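Local structure of putative Fe-S biosynthesis protein (Lactobacillus acidophilus, 2QGO) at residues A[14-18]-A[19-23]. The protein probably takes part in the assembly of iron-sulphur clusters. Sequence-based numbering, arbitrary orientation.
Sequences DYLKR and REILD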
loop_
_atom_site.group_PDB
_atom_site.type_symbol
_atom_site.label_atom_id
_atom_site.label_comp_id
_atom_site.label_asym_id
_atom_site.label_seq_id
_atom_site.Cartn_x
_atom_site.Cartn_y
_atom_site.Cartn_z
ATOM N N ASP A 14 6.471 12.037 -5.077
ATOM C CA ASP A 14 7.300 12.932 -4.275
ATOM C C ASP A 14 7.163 12.590 -2.803
ATOM O O ASP A 14 8.156 12.486 -2.084
ATOM C CB ASP A 14 6.896 14.388 -4.480
ATOM C CG ASP A 14 7.427 14.957 -5.769
ATOM O OD1 ASP A 14 8.310 14.319 -6.395
ATOM O OD2 ASP A 14 6.966 16.054 -6.155
ATOM N N TYR A 15 5.923 12.412 -2.362
ATOM C CA TYR A 15 5.663 12.086 -0.969
ATOM C C TYR A 15 6.351 10.773 -0.564
ATOM O O TYR A 15 7.077 10.723 0.429
ATOM C CB TYR A 15 4.151 11.999 -0.730
ATOM C CG TYR A 15 3.782 11.584 0.676
ATOM C CD1 TYR A 15 3.961 12.447 1.753
ATOM C CD2 TYR A 15 3.290 10.304 0.931
ATOM C CE1 TYR A 15 3.659 12.039 3.066
ATOM C CE2 TYR A 15 2.989 9.886 2.228
ATOM C CZ TYR A 15 3.177 10.758 3.293
ATOM O OH TYR A 15 2.898 10.325 4.571
ATOM N N LEU A 16 6.121 9.714 -1.330
ATOM C CA LEU A 16 6.741 8.427 -1.020
ATOM C C LEU A 16 8.253 8.595 -0.899
ATOM O O LEU A 16 8.895 7.940 -0.076
ATOM C CB LEU A 16 6.391 7.395 -2.096
ATOM C CG LEU A 16 4.884 7.093 -2.185
ATOM C CD1 LEU A 16 4.593 6.149 -3.343
ATOM C CD2 LEU A 16 4.410 6.490 -0.880
ATOM N N LYS A 17 8.805 9.485 -1.725
ATOM C CA LYS A 17 10.233 9.789 -1.712
ATOM C C LYS A 17 10.638 10.509 -0.421
ATOM O O LYS A 17 11.652 10.167 0.189
ATOM C CB LYS A 17 10.601 10.667 -2.908
ATOM C CG LYS A 17 10.960 9.909 -4.172
ATOM C CD LYS A 17 11.152 10.881 -5.351
ATOM C CE LYS A 17 11.525 10.138 -6.618
ATOM N NZ LYS A 17 11.441 10.986 -7.861
ATOM N N ARG A 18 9.858 11.513 -0.016
ATOM C CA ARG A 18 10.147 12.254 1.216
ATOM C C ARG A 18 10.129 11.307 2.407
ATOM O O ARG A 18 10.762 11.563 3.425
ATOM C CB ARG A 18 9.103 13.345 1.471
ATOM C CG ARG A 18 9.022 14.423 0.410
ATOM C CD ARG A 18 8.069 15.540 0.849
ATOM N NE ARG A 18 7.230 15.997 -0.254
ATOM C CZ ARG A 18 5.941 15.701 -0.385
ATOM N NH1 ARG A 18 5.331 14.951 0.519
ATOM N NH2 ARG A 18 5.256 16.141 -1.428
ATOM N N ARG A 19 9.370 10.223 2.273
ATOM C CA ARG A 19 9.256 9.223 3.324
ATOM C C ARG A 19 10.270 8.091 3.138
ATOM O O ARG A 19 10.304 7.130 3.909
ATOM C CB ARG A 19 7.820 8.688 3.361
ATOM C CG ARG A 19 6.813 9.705 3.935
ATOM C CD ARG A 19 6.871 9.727 5.465
ATOM N NE ARG A 19 5.928 8.772 6.044
ATOM C CZ ARG A 19 5.896 8.401 7.320
ATOM N NH1 ARG A 19 6.765 8.888 8.198
ATOM N NH2 ARG A 19 4.978 7.537 7.724
ATOM N N GLU A 20 11.095 8.218 2.105
ATOM C CA GLU A 20 12.142 7.242 1.801
ATOM C C GLU A 20 11.657 5.811 1.611
ATOM O O GLU A 20 12.358 4.876 1.991
ATOM C CB GLU A 20 13.197 7.233 2.916
ATOM C CG GLU A 20 13.832 8.584 3.237
ATOM C CD GLU A 20 14.625 9.157 2.082
ATOM O OE1 GLU A 20 14.993 8.393 1.159
ATOM O OE2 GLU A 20 14.892 10.377 2.103
ATOM N N ILE A 21 10.483 5.619 1.022
ATOM C CA ILE A 21 9.978 4.264 0.843
ATOM C C ILE A 21 9.595 3.891 -0.592
ATOM O O ILE A 21 9.100 2.796 -0.828
ATOM C CB ILE A 21 8.745 4.025 1.734
ATOM C CG1 ILE A 21 7.648 5.023 1.358
ATOM C CG2 ILE A 21 9.130 4.138 3.209
ATOM C CD1 ILE A 21 6.265 4.593 1.781
ATOM N N LEU A 22 9.821 4.798 -1.542
ATOM C CA LEU A 22 9.462 4.546 -2.936
ATOM C C LEU A 22 10.239 3.385 -3.560
ATOM O O LEU A 22 9.772 2.729 -4.489
ATOM C CB LEU A 22 9.681 5.817 -3.765
ATOM C CG LEU A 22 9.280 5.761 -5.247
ATOM C CD1 LEU A 22 7.790 5.473 -5.387
ATOM C CD2 LEU A 22 9.632 7.079 -5.906
ATOM N N ASP A 23 11.427 3.141 -3.028
ATOM C CA ASP A 23 12.320 2.092 -3.502
ATOM C C ASP A 23 12.130 0.783 -2.738
ATOM O O ASP A 23 12.817 -0.199 -2.998
ATOM C CB ASP A 23 13.764 2.560 -3.314
ATOM C CG ASP A 23 14.127 2.741 -1.838
ATOM O OD1 ASP A 23 13.451 3.541 -1.128
ATOM O OD2 ASP A 23 15.083 2.068 -1.381
#
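A chi1 of 177° at Tyr15 sets the ring on the far side of CB from its backbone nitrogen, alongside Arg19, whose chain bends about CB-CG and CG-CD to bring NE within 3.7 Å of Tyr15 OH. The two side chains run side by side, pointing the same way, one from the last helical turn and one from just past it. The CG methylene of Arg19 settles over one face of the Tyr15 ring, 4.1 Å from its centroid and displaced toward the rim, a CH-pi contact. Beyond it the guanidinium lies oblique to the phenol, its plane turned 35° from the ring. Tyr15 also stacks on Tyr92 and touches Ile112 of strand 104-114, so an alanine here would probably strip the Arg19 methylene of its aromatic support and open a gap beside Tyr92.

An apolar cluster forms where the chain turns. CD2 of Leu16 meets CD1 of Ile21 at 3.8 Å, and Ile21 also rests on Ile112. Leu22 crosses Leu16 at about a right angle, CD1 against CD1, while its other methyl, CD2, lies 3.6 Å from CG of Lys17, whose extended chain carries CE past the same methyl.

The backbone bonds explain this reversal. Arg19 N still reaches Tyr15 O in helical fashion, but Glu20 adopts positive phi. Ile21 N then donates to Leu16 O at 3.0 Å in an almost straight bond (176°). Glu20 N binds Lys17 O at 2.8 Å. Helix 10-18 thus exemplifies how backbone bonds and an apolar contact together end a helix: positive phi at Glu20 with the six-to-one Ile21-Leu16 and five-to-two Glu20-Lys17 bonds defines a Schellman motif, commonly accompanied by an apolar contact like that of Leu16 with Ile21.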